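Autoinducer 2-binding protein LsrB (Clostridium saccharobutylicum DSM 13864, PDB 6DSP) binds the quorum-sensing signal autoinducer-2 as a methyl-tetrahydroxytetrahydrofuran in the pocket of a periplasmic solute-binding fold. Local coordinates at residues K119-Q124 / S313-K318; L134-Y139 / E176-S181; G230-A235 / D262-R267. One frame throughout, in Å; residues are numbered along the deposited sequence.

Contact 1: residues K119-Q124 / S313-K318; sequences KVMVSQ and SVLDPK
Leu-315 meets Met-121 and Ser-123, and it does so with both methyls of its forked end, CD1 and CD2. The apolar part of the contact is made by CD1, which lies 3.9 Å from Met-121 CG and the same distance from Ser-123 CB, so that one methyl bridges two residues lying two apart on the same face of strand 120-123. Leucine and methionine side chains run at about a right angle to one another. A chi1 of 165° sets Met-121 CG opposite its backbone N, where it meets the leucine; the bend at chi2 then directs SD and CE.

The second kind of contact is between a methyl and a hydroxyl. Leu-315 CD2 approaches Ser-123 OG to 3.6 Å, which is van der Waals packing on a polar atom. That hydroxyl stands opposite the backbone N across the CA-CB bond (chi1 176°) and is bonded to the backbone N of Gly-125, just beyond the strand; the leucine thus packs against a hydroxyl oxygen that already accepts a bond from a backbone N-H. Together the segments bury 102 Å².

Backbone-directed bonds shape the loop behind Leu-315. Asp-316 OD1 accepts from Lys-318 N at 2.9 Å, closing an Asx turn, with the donor 48° out of the carboxylate plane. A weak bond runs from Asp-316 N to Ser-313 O.

Strand 120-123 lies in the mixed sheet between strands 105-109 and 327-330, and Leu-315, in the loop joining 305-311 to 327-330, also touches Val-328 of the latter. Val-122, pointing away from the loop, packs on Met-279 and Met-283 of helix 273-288. Just past the strand, Gln-124 touches the bound autoinducer, its amide bonded to Asp-110 and Gln-276.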
ATOM      1  N   LYS A 119     -16.500   7.250  -3.869  1.00 13.17           N
ATOM      2  CA  LYS A 119     -17.537   6.887  -2.908  1.00 13.56           C
ATOM      3  C   LYS A 119     -16.964   6.163  -1.695  1.00 14.35           C
ATOM      4  O   LYS A 119     -17.066   6.653  -0.578  1.00 17.57           O
ATOM      5  CB  LYS A 119     -18.690   6.104  -3.575  1.00 14.72           C
ATOM      6  CG  LYS A 119     -19.331   6.836  -4.780  1.00 17.37           C
ATOM      7  CD  LYS A 119     -19.452   8.339  -4.550  1.00 20.74           C
ATOM      8  CE  LYS A 119     -20.433   8.698  -3.461  1.00 22.18           C
ATOM      9  NZ  LYS A 119     -20.510  10.217  -3.198  1.00 23.63           N
ATOM     10  N   VAL A 120     -16.327   5.036  -1.901  1.00 12.96           N
ATOM     11  CA  VAL A 120     -15.763   4.252  -0.817  1.00 13.45           C
ATOM     12  C   VAL A 120     -14.304   3.967  -1.143  1.00 12.33           C
ATOM     13  O   VAL A 120     -13.947   3.687  -2.300  1.00 12.99           O
ATOM     14  CB  VAL A 120     -16.517   2.917  -0.662  1.00 15.16           C
ATOM     15  CG1 VAL A 120     -15.821   1.986   0.337  1.00 16.59           C
ATOM     16  CG2 VAL A 120     -17.950   3.183  -0.207  1.00 16.54           C
ATOM     17  N   MET A 121     -13.465   4.036  -0.123  1.00 12.42           N
ATOM     18  CA  MET A 121     -12.066   3.599  -0.145  1.00 12.21           C
ATOM     19  C   MET A 121     -11.927   2.338   0.706  1.00 12.03           C
ATOM     20  O   MET A 121     -12.418   2.327   1.836  1.00 13.44           O
ATOM     21  CB  MET A 121     -11.215   4.706   0.477  1.00 12.46           C
ATOM     22  CG  MET A 121      -9.801   4.307   0.879  1.00 12.35           C
ATOM     23  SD  MET A 121      -8.735   3.922  -0.524  1.00 12.58           S
ATOM     24  CE  MET A 121      -7.272   3.507   0.405  1.00 13.14           C
ATOM     25  N   VAL A 122     -11.319   1.268   0.164  1.00 12.07           N
ATOM     26  CA  VAL A 122     -10.984   0.080   0.950  1.00 11.77           C
ATOM     27  C   VAL A 122      -9.513   0.130   1.325  1.00 11.82           C
ATOM     28  O   VAL A 122      -8.618  -0.043   0.482  1.00 11.83           O
ATOM     29  CB  VAL A 122     -11.347  -1.234   0.247  1.00 12.63           C
ATOM     30  CG1 VAL A 122     -10.966  -2.399   1.142  1.00 13.71           C
ATOM     31  CG2 VAL A 122     -12.855  -1.249  -0.032  1.00 14.35           C
ATOM     32  N   SER A 123      -9.261   0.401   2.608  1.00 12.03           N
ATOM     33  CA  SER A 123      -7.914   0.673   3.085  1.00 12.52           C
ATOM     34  C   SER A 123      -7.392  -0.441   3.989  1.00 12.50           C
ATOM     35  O   SER A 123      -8.119  -0.970   4.843  1.00 13.27           O
ATOM     36  CB  SER A 123      -7.904   1.989   3.867  1.00 12.86           C
ATOM     37  OG  SER A 123      -6.618   2.228   4.417  1.00 13.40           O
ATOM     38  N   GLN A 124      -6.095  -0.718   3.856  1.00 12.59           N
ATOM     39  CA  GLN A 124      -5.399  -1.704   4.651  1.00 12.68           C
ATOM     40  C   GLN A 124      -5.170  -1.275   6.104  1.00 13.10           C
ATOM     41  O   GLN A 124      -4.777  -2.122   6.917  1.00 14.25           O
ATOM     42  CB  GLN A 124      -4.039  -2.031   4.012  1.00 12.51           C
ATOM     43  CG  GLN A 124      -3.132  -0.823   3.711  1.00 12.48           C
ATOM     44  CD  GLN A 124      -3.303  -0.251   2.307  1.00 12.28           C
ATOM     45  OE1 GLN A 124      -4.433  -0.055   1.844  1.00 12.69           O
ATOM     46  NE2 GLN A 124      -2.206   0.092   1.656  1.00 13.31           N
ATOM     47  N   SER A 313     -12.338  10.643   7.913  1.00 14.54           N
ATOM     48  CA  SER A 313     -11.318  11.071   8.850  1.00 15.39           C
ATOM     49  C   SER A 313     -10.636   9.912   9.586  1.00 15.92           C
ATOM     50  O   SER A 313      -9.624  10.166  10.250  1.00 16.74           O
ATOM     51  CB  SER A 313     -11.916  12.061   9.845  1.00 16.65           C
ATOM     52  OG  SER A 313     -13.016  11.496  10.524  1.00 17.70           O
ATOM     53  N   VAL A 314     -11.087   8.653   9.440  1.00 15.71           N
ATOM     54  CA  VAL A 314     -10.270   7.556   9.976  1.00 16.15           C
ATOM     55  C   VAL A 314      -8.911   7.468   9.302  1.00 15.86           C
ATOM     56  O   VAL A 314      -7.969   6.914   9.882  1.00 16.81           O
ATOM     57  CB  VAL A 314     -11.006   6.191   9.956  1.00 16.51           C
ATOM     58  CG1 VAL A 314     -12.323   6.253  10.700  1.00 18.67           C
ATOM     59  CG2 VAL A 314     -11.166   5.609   8.530  1.00 15.91           C
ATOM     60  N   LEU A 315      -8.782   7.974   8.072  1.00 15.64           N
ATOM     61  CA  LEU A 315      -7.494   7.967   7.386  1.00 15.88           C
ATOM     62  C   LEU A 315      -6.752   9.306   7.456  1.00 16.44           C
ATOM     63  O   LEU A 315      -5.596   9.376   7.011  1.00 18.39           O
ATOM     64  CB  LEU A 315      -7.672   7.558   5.915  1.00 15.62           C
ATOM     65  CG  LEU A 315      -8.244   6.148   5.658  1.00 15.21           C
ATOM     66  CD1 LEU A 315      -8.266   5.871   4.160  1.00 15.02           C
ATOM     67  CD2 LEU A 315      -7.456   5.073   6.368  1.00 15.68           C
ATOM     68  N   ASP A 316      -7.374  10.356   7.967  1.00 16.54           N
ATOM     69  CA  ASP A 316      -6.777  11.691   8.011  1.00 17.63           C
ATOM     70  C   ASP A 316      -7.677  12.513   8.916  1.00 18.16           C
ATOM     71  O   ASP A 316      -8.790  12.812   8.529  1.00 18.05           O
ATOM     72  CB  ASP A 316      -6.743  12.321   6.604  1.00 19.87           C
ATOM     73  CG  ASP A 316      -6.112  13.719   6.602  1.00 22.72           C
ATOM     74  OD1 ASP A 316      -5.919  14.299   7.696  1.00 22.14           O
ATOM     75  OD2 ASP A 316      -5.775  14.226   5.513  1.00 25.85           O
ATOM     76  N   PRO A 317      -7.234  12.891  10.113  1.00 19.16           N
ATOM     77  CA  PRO A 317      -8.128  13.605  11.021  1.00 20.41           C
ATOM     78  C   PRO A 317      -8.596  14.936  10.467  1.00 19.93           C
ATOM     79  O   PRO A 317      -9.598  15.459  10.958  1.00 20.82           O
ATOM     80  CB  PRO A 317      -7.274  13.790  12.280  1.00 21.45           C
ATOM     81  CG  PRO A 317      -6.079  13.004  12.099  1.00 22.65           C
ATOM     82  CD  PRO A 317      -5.907  12.616  10.688  1.00 20.83           C
ATOM     83  N   LYS A 318      -7.886  15.513   9.494  1.00 19.53           N
ATOM     84  CA  LYS A 318      -8.304  16.765   8.883  1.00 21.01           C
ATOM     85  C   LYS A 318      -9.367  16.577   7.802  1.00 19.16           C
ATOM     86  O   LYS A 318      -9.831  17.581   7.254  1.00 19.20           O
ATOM     87  CB  LYS A 318      -7.104  17.485   8.235  1.00 25.09           C
ATOM     88  CG  LYS A 318      -5.827  17.614   9.066  1.00 28.65           C
ATOM     89  CD  LYS A 318      -5.952  18.575  10.206  1.00 30.98           C
ATOM     90  CE  LYS A 318      -4.635  18.742  11.000  1.00 32.23           C
ATOM     91  NZ  LYS A 318      -4.333  17.635  11.988  1.00 32.53           N
TER

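Contact 2: residues L134-Y139 / E176-S181; sequences LVQMGY and EKYIKS
Two helices of an alpha/beta lobe, 127-144 and 166-182, lie side by side on one face of its parallel sheet, and Val-135 of the first packs between Tyr-178 and Ile-179 of the second. The short segments pass 10.7 Å apart with their directions 50° from parallel; their CA atoms come closest at Val-135 and Ile-179.

The two methyls of Val-135 have different main partners. CG1, set opposite the backbone N by a chi1 of 176°, mainly meets the edge of the Tyr-178 ring near its plane, 3.7 Å from CE2 and equally near CD2, so the aromatic face is not what the valine uses. CG2 mainly meets Ile-179, lying 3.7 Å from its CG1 and 3.8 Å from its CD1. These hydrophobic pairs account for most of the 172 Å² buried here.

Further out, the contact becomes polar and is completed by water. Gln-136 OE1 and Tyr-178 OH are 4.1 Å apart, and one water joins them: it donates to Gln-136 OE1 at 2.6 Å and is 2.8 Å from Tyr-178 OH, lying in the plane of the ring at its edge. The amide and ring planes stand 64° apart. A bend at chi2 carries the glutamine amide toward the tyrosine, while its NE2 bonds to Asp-140 OD1 one turn along its own helix, which limits rotation of the amide.

Beneath the helices runs strand 155-160. Ile-179 rests on its Tyr-156 and Leu-134 on its Trp-158, while Glu-176 OE1 accepts from the side chains of both those aromatic residues. At the far end, the ring of Tyr-139 meets that of Tyr-183, just past helix 166-182.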
ATOM      1  N   LEU A 134       5.395  -0.258  10.899  1.00 13.87           N
ATOM      2  CA  LEU A 134       6.706  -0.207  10.244  1.00 13.65           C
ATOM      3  C   LEU A 134       7.821   0.005  11.255  1.00 14.18           C
ATOM      4  O   LEU A 134       8.833  -0.723  11.252  1.00 14.75           O
ATOM      5  CB  LEU A 134       6.711   0.895   9.185  1.00 13.39           C
ATOM      6  CG  LEU A 134       5.871   0.519   7.958  1.00 13.49           C
ATOM      7  CD1 LEU A 134       5.492   1.809   7.277  1.00 13.64           C
ATOM      8  CD2 LEU A 134       6.638  -0.372   6.983  1.00 14.01           C
ATOM      9  N   VAL A 135       7.648   0.989  12.139  1.00 14.05           N
ATOM     10  CA  VAL A 135       8.676   1.285  13.127  1.00 15.01           C
ATOM     11  C   VAL A 135       8.867   0.112  14.080  1.00 15.42           C
ATOM     12  O   VAL A 135      10.007  -0.233  14.429  1.00 15.90           O
ATOM     13  CB  VAL A 135       8.332   2.585  13.877  1.00 15.75           C
ATOM     14  CG1 VAL A 135       9.352   2.820  14.975  1.00 16.11           C
ATOM     15  CG2 VAL A 135       8.262   3.762  12.891  1.00 16.69           C
ATOM     16  N   GLN A 136       7.762  -0.533  14.498  1.00 15.72           N
ATOM     17  CA  GLN A 136       7.863  -1.652  15.436  1.00 16.54           C
ATOM     18  C   GLN A 136       8.583  -2.842  14.821  1.00 15.64           C
ATOM     19  O   GLN A 136       9.369  -3.517  15.495  1.00 16.25           O
ATOM     20  CB  GLN A 136       6.473  -2.066  15.915  1.00 18.74           C
ATOM     21  CG  GLN A 136       6.534  -3.186  16.943  1.00 23.04           C
ATOM     22  CD  GLN A 136       7.125  -2.703  18.265  1.00 26.94           C
ATOM     23  OE1 GLN A 136       6.724  -1.661  18.796  1.00 29.21           O
ATOM     24  NE2 GLN A 136       8.085  -3.447  18.796  1.00 27.65           N
ATOM     25  N   MET A 137       8.321  -3.135  13.539  1.00 15.29           N
ATOM     26  CA  MET A 137       9.072  -4.209  12.893  1.00 14.93           C
ATOM     27  C   MET A 137      10.545  -3.882  12.860  1.00 14.83           C
ATOM     28  O   MET A 137      11.381  -4.754  13.112  1.00 15.30           O
ATOM     29  CB  MET A 137       8.574  -4.404  11.464  1.00 15.10           C
ATOM     30  CG  MET A 137       7.169  -5.006  11.383  1.00 15.30           C
ATOM     31  SD  MET A 137       6.686  -5.539   9.726  1.00 15.30           S
ATOM     32  CE  MET A 137       6.707  -3.998   8.854  1.00 14.77           C
ATOM     33  N   GLY A 138      10.881  -2.626  12.559  1.00 13.62           N
ATOM     34  CA  GLY A 138      12.280  -2.213  12.565  1.00 14.43           C
ATOM     35  C   GLY A 138      12.904  -2.355  13.936  1.00 14.81           C
ATOM     36  O   GLY A 138      14.013  -2.878  14.068  1.00 14.50           O
ATOM     37  N   TYR A 139      12.198  -1.876  14.970  1.00 15.25           N
ATOM     38  CA  TYR A 139      12.676  -2.007  16.344  1.00 16.57           C
ATOM     39  C   TYR A 139      12.975  -3.472  16.676  1.00 16.49           C
ATOM     40  O   TYR A 139      14.047  -3.816  17.199  1.00 16.86           O
ATOM     41  CB  TYR A 139      11.593  -1.452  17.278  1.00 18.31           C
ATOM     42  CG  TYR A 139      11.959  -1.539  18.753  1.00 20.57           C
ATOM     43  CD1 TYR A 139      11.809  -2.732  19.460  1.00 21.56           C
ATOM     44  CD2 TYR A 139      12.450  -0.437  19.437  1.00 21.87           C
ATOM     45  CE1 TYR A 139      12.146  -2.841  20.806  1.00 22.96           C
ATOM     46  CE2 TYR A 139      12.790  -0.522  20.789  1.00 23.19           C
ATOM     47  CZ  TYR A 139      12.637  -1.726  21.468  1.00 23.99           C
ATOM     48  OH  TYR A 139      12.972  -1.818  22.809  1.00 25.78           O
ATOM     49  N   GLU A 176       7.216   9.058  11.319  1.00 15.99           N
ATOM     50  CA  GLU A 176       8.164  10.061  11.791  1.00 16.63           C
ATOM     51  C   GLU A 176       7.708  10.680  13.104  1.00 17.65           C
ATOM     52  O   GLU A 176       8.529  10.913  13.993  1.00 18.36           O
ATOM     53  CB  GLU A 176       8.382  11.155  10.745  1.00 16.67           C
ATOM     54  CG  GLU A 176       9.271  10.756   9.582  1.00 17.23           C
ATOM     55  CD  GLU A 176      10.725  10.587  10.023  1.00 18.67           C
ATOM     56  OE1 GLU A 176      11.097   9.467  10.322  1.00 18.94           O
ATOM     57  OE2 GLU A 176      11.491  11.575  10.144  1.00 21.15           O
ATOM     58  N   LYS A 177       6.415  10.998  13.236  1.00 18.10           N
ATOM     59  CA  LYS A 177       5.923  11.531  14.507  1.00 19.35           C
ATOM     60  C   LYS A 177       6.155  10.531  15.633  1.00 19.21           C
ATOM     61  O   LYS A 177       6.560  10.908  16.747  1.00 19.89           O
ATOM     62  CB  LYS A 177       4.432  11.847  14.379  1.00 22.66           C
ATOM     63  CG  LYS A 177       4.080  13.051  13.543  1.00 27.16           C
ATOM     64  CD  LYS A 177       2.557  13.173  13.520  1.00 31.40           C
ATOM     65  CE  LYS A 177       2.070  14.243  12.584  1.00 34.54           C
ATOM     66  NZ  LYS A 177       0.588  14.088  12.357  1.00 36.16           N
ATOM     67  N   TYR A 178       5.912   9.256  15.362  1.00 18.61           N
ATOM     68  CA  TYR A 178       6.080   8.210  16.360  1.00 18.82           C
ATOM     69  C   TYR A 178       7.542   8.074  16.755  1.00 19.00           C
ATOM     70  O   TYR A 178       7.867   8.005  17.950  1.00 19.76           O
ATOM     71  CB  TYR A 178       5.527   6.909  15.795  1.00 19.22           C
ATOM     72  CG  TYR A 178       5.586   5.690  16.696  1.00 20.54           C
ATOM     73  CD1 TYR A 178       4.773   5.580  17.829  1.00 21.59           C
ATOM     74  CD2 TYR A 178       6.428   4.630  16.388  1.00 21.44           C
ATOM     75  CE1 TYR A 178       4.810   4.461  18.615  1.00 22.64           C
ATOM     76  CE2 TYR A 178       6.468   3.517  17.170  1.00 22.20           C
ATOM     77  CZ  TYR A 178       5.658   3.428  18.286  1.00 23.50           C
ATOM     78  OH  TYR A 178       5.670   2.304  19.056  1.00 25.83           O
ATOM     79  N   ILE A 179       8.442   8.042  15.772  1.00 18.00           N
ATOM     80  CA  ILE A 179       9.875   7.963  16.076  1.00 17.99           C
ATOM     81  C   ILE A 179      10.313   9.152  16.915  1.00 19.15           C
ATOM     82  O   ILE A 179      11.035   9.003  17.909  1.00 19.73           O
ATOM     83  CB  ILE A 179      10.704   7.869  14.780  1.00 17.04           C
ATOM     84  CG1 ILE A 179      10.482   6.505  14.113  1.00 16.27           C
ATOM     85  CG2 ILE A 179      12.196   8.107  15.068  1.00 17.79           C
ATOM     86  CD1 ILE A 179      11.043   6.416  12.701  1.00 16.12           C
ATOM     87  N   LYS A 180       9.905  10.359  16.523  1.00 19.58           N
ATOM     88  CA  LYS A 180      10.384  11.529  17.246  1.00 21.47           C
ATOM     89  C   LYS A 180       9.844  11.558  18.673  1.00 23.09           C
ATOM     90  O   LYS A 180      10.521  12.065  19.588  1.00 24.62           O
ATOM     91  CB  LYS A 180      10.076  12.798  16.437  1.00 22.54           C
ATOM     92  CG  LYS A 180      10.923  12.882  15.164  1.00 24.67           C
ATOM     93  CD  LYS A 180      10.616  14.107  14.291  1.00 26.78           C
ATOM     94  CE  LYS A 180      11.352  14.063  12.917  1.00 28.72           C
ATOM     95  NZ  LYS A 180      12.846  13.856  13.090  1.00 29.70           N
ATOM     96  N   SER A 181       8.663  10.971  18.906  1.00 23.33           N
ATOM     97  CA  SER A 181       8.084  10.911  20.245  1.00 24.97           C
ATOM     98  C   SER A 181       8.696   9.794  21.089  1.00 25.54           C
ATOM     99  O   SER A 181       9.069  10.008  22.253  1.00 26.76           O
ATOM    100  CB  SER A 181       6.578  10.691  20.111  1.00 26.64           C
ATOM    101  OG  SER A 181       5.972  10.609  21.387  1.00 28.56           O
TER
HETATM  102  O   HOH W   1       7.865   0.713  18.591  1.00 27.98           O

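Contact 3: residues G230-A235 / D262-R267; sequences GQAQAA and DGILTR
Ile-264 points its CG2 methyl at helix 227-237, into the shallow ground between Ala-232 and Ala-235, two alanines one turn apart on the same side. The methyl is 4.0 Å from Ala-232 CB and also 4.0 Å from Ala-235 CB. Its nearest neighbour, though, is a backbone atom: Ala-232 O lies 3.4 Å away, so the isoleucine settles against the helix backbone itself. Small side chains on this flank permit that depth, the CA atoms of Ala-232 and Ile-264 being 6.3 Å apart.

Torsion explains the choice of branch. With chi1 at -53°, CG2 lies opposite the isoleucine's backbone N and reaches toward the helix, whereas CG1 and CD1 make no close approach to the two alanines. Leu-265 adds a little cover from further off. The turn that presents Ile-264 is a Schellman motif ending helix 257-261, in which Gly-263 has a positive phi of 78°; its backbone also bonds to that of Ala-242.

The contact thus seats the loop after helix 257-261 on helix 227-237, with Met-256 touching both Ala-232 and Leu-265. Gln-231 and Ala-234 of the same helix meet helix 200-213. Downstream, Arg-267 crosses to helix 127-144, where it forms a salt bridge with Glu-144, before the chain enters strand 268-270.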
ATOM      1  N   GLY A 230      13.808  -4.333  -3.712  1.00 11.71           N
ATOM      2  CA  GLY A 230      14.973  -3.696  -4.306  1.00 12.39           C
ATOM      3  C   GLY A 230      16.043  -3.405  -3.269  1.00 12.38           C
ATOM      4  O   GLY A 230      17.238  -3.569  -3.535  1.00 12.26           O
ATOM      5  N   GLN A 231      15.625  -2.961  -2.074  1.00 12.24           N
ATOM      6  CA  GLN A 231      16.590  -2.678  -1.018  1.00 12.28           C
ATOM      7  C   GLN A 231      17.247  -3.960  -0.527  1.00 12.28           C
ATOM      8  O   GLN A 231      18.443  -3.977  -0.228  1.00 12.37           O
ATOM      9  CB  GLN A 231      15.869  -1.999   0.132  1.00 12.26           C
ATOM     10  CG  GLN A 231      16.848  -1.469   1.200  1.00 12.12           C
ATOM     11  CD  GLN A 231      17.723  -0.384   0.618  1.00 12.30           C
ATOM     12  OE1 GLN A 231      17.225   0.704   0.304  1.00 12.83           O
ATOM     13  NE2 GLN A 231      19.036  -0.646   0.507  1.00 12.88           N
ATOM     14  N   ALA A 232      16.470  -5.042  -0.417  1.00 11.83           N
ATOM     15  CA  ALA A 232      17.063  -6.319  -0.040  1.00 11.97           C
ATOM     16  C   ALA A 232      18.081  -6.765  -1.088  1.00 12.36           C
ATOM     17  O   ALA A 232      19.198  -7.210  -0.757  1.00 13.07           O
ATOM     18  CB  ALA A 232      15.988  -7.373   0.147  1.00 13.01           C
ATOM     19  N   GLN A 233      17.735  -6.626  -2.371  1.00 12.66           N
ATOM     20  CA  GLN A 233      18.688  -6.992  -3.421  1.00 13.30           C
ATOM     21  C   GLN A 233      19.949  -6.130  -3.346  1.00 12.45           C
ATOM     22  O   GLN A 233      21.073  -6.623  -3.507  1.00 12.37           O
ATOM     23  CB  GLN A 233      18.012  -6.825  -4.782  1.00 13.89           C
ATOM     24  CG  GLN A 233      18.923  -7.244  -5.918  1.00 14.75           C
ATOM     25  CD  GLN A 233      19.182  -8.741  -5.939  1.00 15.21           C
ATOM     26  OE1 GLN A 233      18.240  -9.539  -5.743  1.00 16.18           O
ATOM     27  NE2 GLN A 233      20.430  -9.138  -6.175  1.00 15.98           N
ATOM     28  N   ALA A 234      19.779  -4.830  -3.065  1.00 12.43           N
ATOM     29  CA  ALA A 234      20.937  -3.957  -2.929  1.00 12.92           C
ATOM     30  C   ALA A 234      21.847  -4.416  -1.795  1.00 13.14           C
ATOM     31  O   ALA A 234      23.078  -4.416  -1.928  1.00 13.70           O
ATOM     32  CB  ALA A 234      20.483  -2.523  -2.674  1.00 12.97           C
ATOM     33  N   ALA A 235      21.253  -4.810  -0.666  1.00 12.91           N
ATOM     34  CA  ALA A 235      22.039  -5.292   0.456  1.00 12.67           C
ATOM     35  C   ALA A 235      22.782  -6.553   0.065  1.00 12.87           C
ATOM     36  O   ALA A 235      23.981  -6.694   0.337  1.00 13.64           O
ATOM     37  CB  ALA A 235      21.113  -5.527   1.645  1.00 13.46           C
ATOM     38  N   ASP A 262      17.727 -16.393   2.601  1.00 18.95           N
ATOM     39  CA  ASP A 262      19.145 -16.094   2.426  1.00 19.17           C
ATOM     40  C   ASP A 262      19.686 -15.190   3.521  1.00 18.79           C
ATOM     41  O   ASP A 262      20.847 -14.766   3.437  1.00 20.02           O
ATOM     42  CB  ASP A 262      19.387 -15.429   1.063  1.00 20.99           C
ATOM     43  CG  ASP A 262      19.208 -16.398  -0.086  1.00 23.55           C
ATOM     44  OD1 ASP A 262      19.176 -17.611   0.201  1.00 25.71           O
ATOM     45  OD2 ASP A 262      19.103 -15.956  -1.262  1.00 24.11           O
ATOM     46  N   GLY A 263      18.864 -14.857   4.521  1.00 17.98           N
ATOM     47  CA  GLY A 263      19.326 -14.103   5.672  1.00 17.81           C
ATOM     48  C   GLY A 263      19.486 -12.626   5.429  1.00 16.01           C
ATOM     49  O   GLY A 263      20.170 -11.951   6.205  1.00 16.05           O
ATOM     50  N   ILE A 264      18.869 -12.084   4.374  1.00 15.26           N
ATOM     51  CA  ILE A 264      19.081 -10.685   4.051  1.00 15.02           C
ATOM     52  C   ILE A 264      18.237  -9.796   4.952  1.00 14.84           C
ATOM     53  O   ILE A 264      18.646  -8.667   5.254  1.00 15.22           O
ATOM     54  CB  ILE A 264      18.776 -10.401   2.556  1.00 15.05           C
ATOM     55  CG1 ILE A 264      19.563 -11.347   1.647  1.00 16.27           C
ATOM     56  CG2 ILE A 264      19.056  -8.930   2.218  1.00 15.63           C
ATOM     57  CD1 ILE A 264      21.056 -11.268   1.873  1.00 17.59           C
ATOM     58  N   LEU A 265      17.031 -10.241   5.324  1.00 14.40           N
ATOM     59  CA  LEU A 265      16.203  -9.497   6.270  1.00 15.11           C
ATOM     60  C   LEU A 265      15.454 -10.491   7.145  1.00 15.53           C
ATOM     61  O   LEU A 265      15.187 -11.624   6.749  1.00 16.19           O
ATOM     62  CB  LEU A 265      15.208  -8.517   5.591  1.00 15.27           C
ATOM     63  CG  LEU A 265      13.891  -9.090   5.047  1.00 15.09           C
ATOM     64  CD1 LEU A 265      12.926  -7.958   4.663  1.00 14.99           C
ATOM     65  CD2 LEU A 265      14.132  -9.972   3.831  1.00 15.47           C
ATOM     66  N   THR A 266      15.038 -10.010   8.307  1.00 15.55           N
ATOM     67  CA  THR A 266      14.362 -10.848   9.273  1.00 16.26           C
ATOM     68  C   THR A 266      12.851 -10.755   9.181  1.00 15.50           C
ATOM     69  O   THR A 266      12.165 -11.752   9.427  1.00 16.27           O
ATOM     70  CB  THR A 266      14.784 -10.392  10.696  1.00 19.44           C
ATOM     71  OG1 THR A 266      16.215 -10.447  10.799  1.00 22.91           O
ATOM     72  CG2 THR A 266      14.155 -11.270  11.762  1.00 20.55           C
ATOM     73  N   ARG A 267      12.301  -9.582   8.853  1.00 14.44           N
ATOM     74  CA  ARG A 267      10.906  -9.322   9.167  1.00 14.57           C
ATOM     75  C   ARG A 267      10.392  -8.224   8.248  1.00 13.66           C
ATOM     76  O   ARG A 267      11.085  -7.232   8.020  1.00 14.34           O
ATOM     77  CB  ARG A 267      10.813  -8.870  10.637  1.00 15.71           C
ATOM     78  CG  ARG A 267       9.431  -8.442  11.095  1.00 16.76           C
ATOM     79  CD  ARG A 267       9.482  -8.048  12.583  1.00 17.28           C
ATOM     80  NE  ARG A 267       9.598  -9.187  13.487  1.00 17.77           N
ATOM     81  CZ  ARG A 267      10.737  -9.605  14.053  1.00 18.86           C
ATOM     82  NH1 ARG A 267      11.892  -8.988  13.784  1.00 19.60           N
ATOM     83  NH2 ARG A 267      10.712 -10.643  14.887  1.00 19.66           N
TER

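In the fold
Contacts 1 and 3 are buried and mainly apolar, though each sets a methyl against an oxygen; their centres are 32 Å apart, on opposite sides of the chain's centre. Contact 1 belongs to the mixed sheet and reaches the ligand pocket at Gln-124; contacts 2 and 3 belong with the four-stranded parallel sheet. Contact 2 is only partly buried, which goes with its mixed chemistry: aliphatic groups packed on each other and on a ring edge inside, a water bridge at the rim. Contact 3 instead sets a methyl of a beta-branched side chain against helix backbone. Helix 127-144 ties the set together: it follows the strand of contact 1, carries one side of contact 2, and touches contact 3 where Met-137 O lies 3.8 Å from Arg-267 CD.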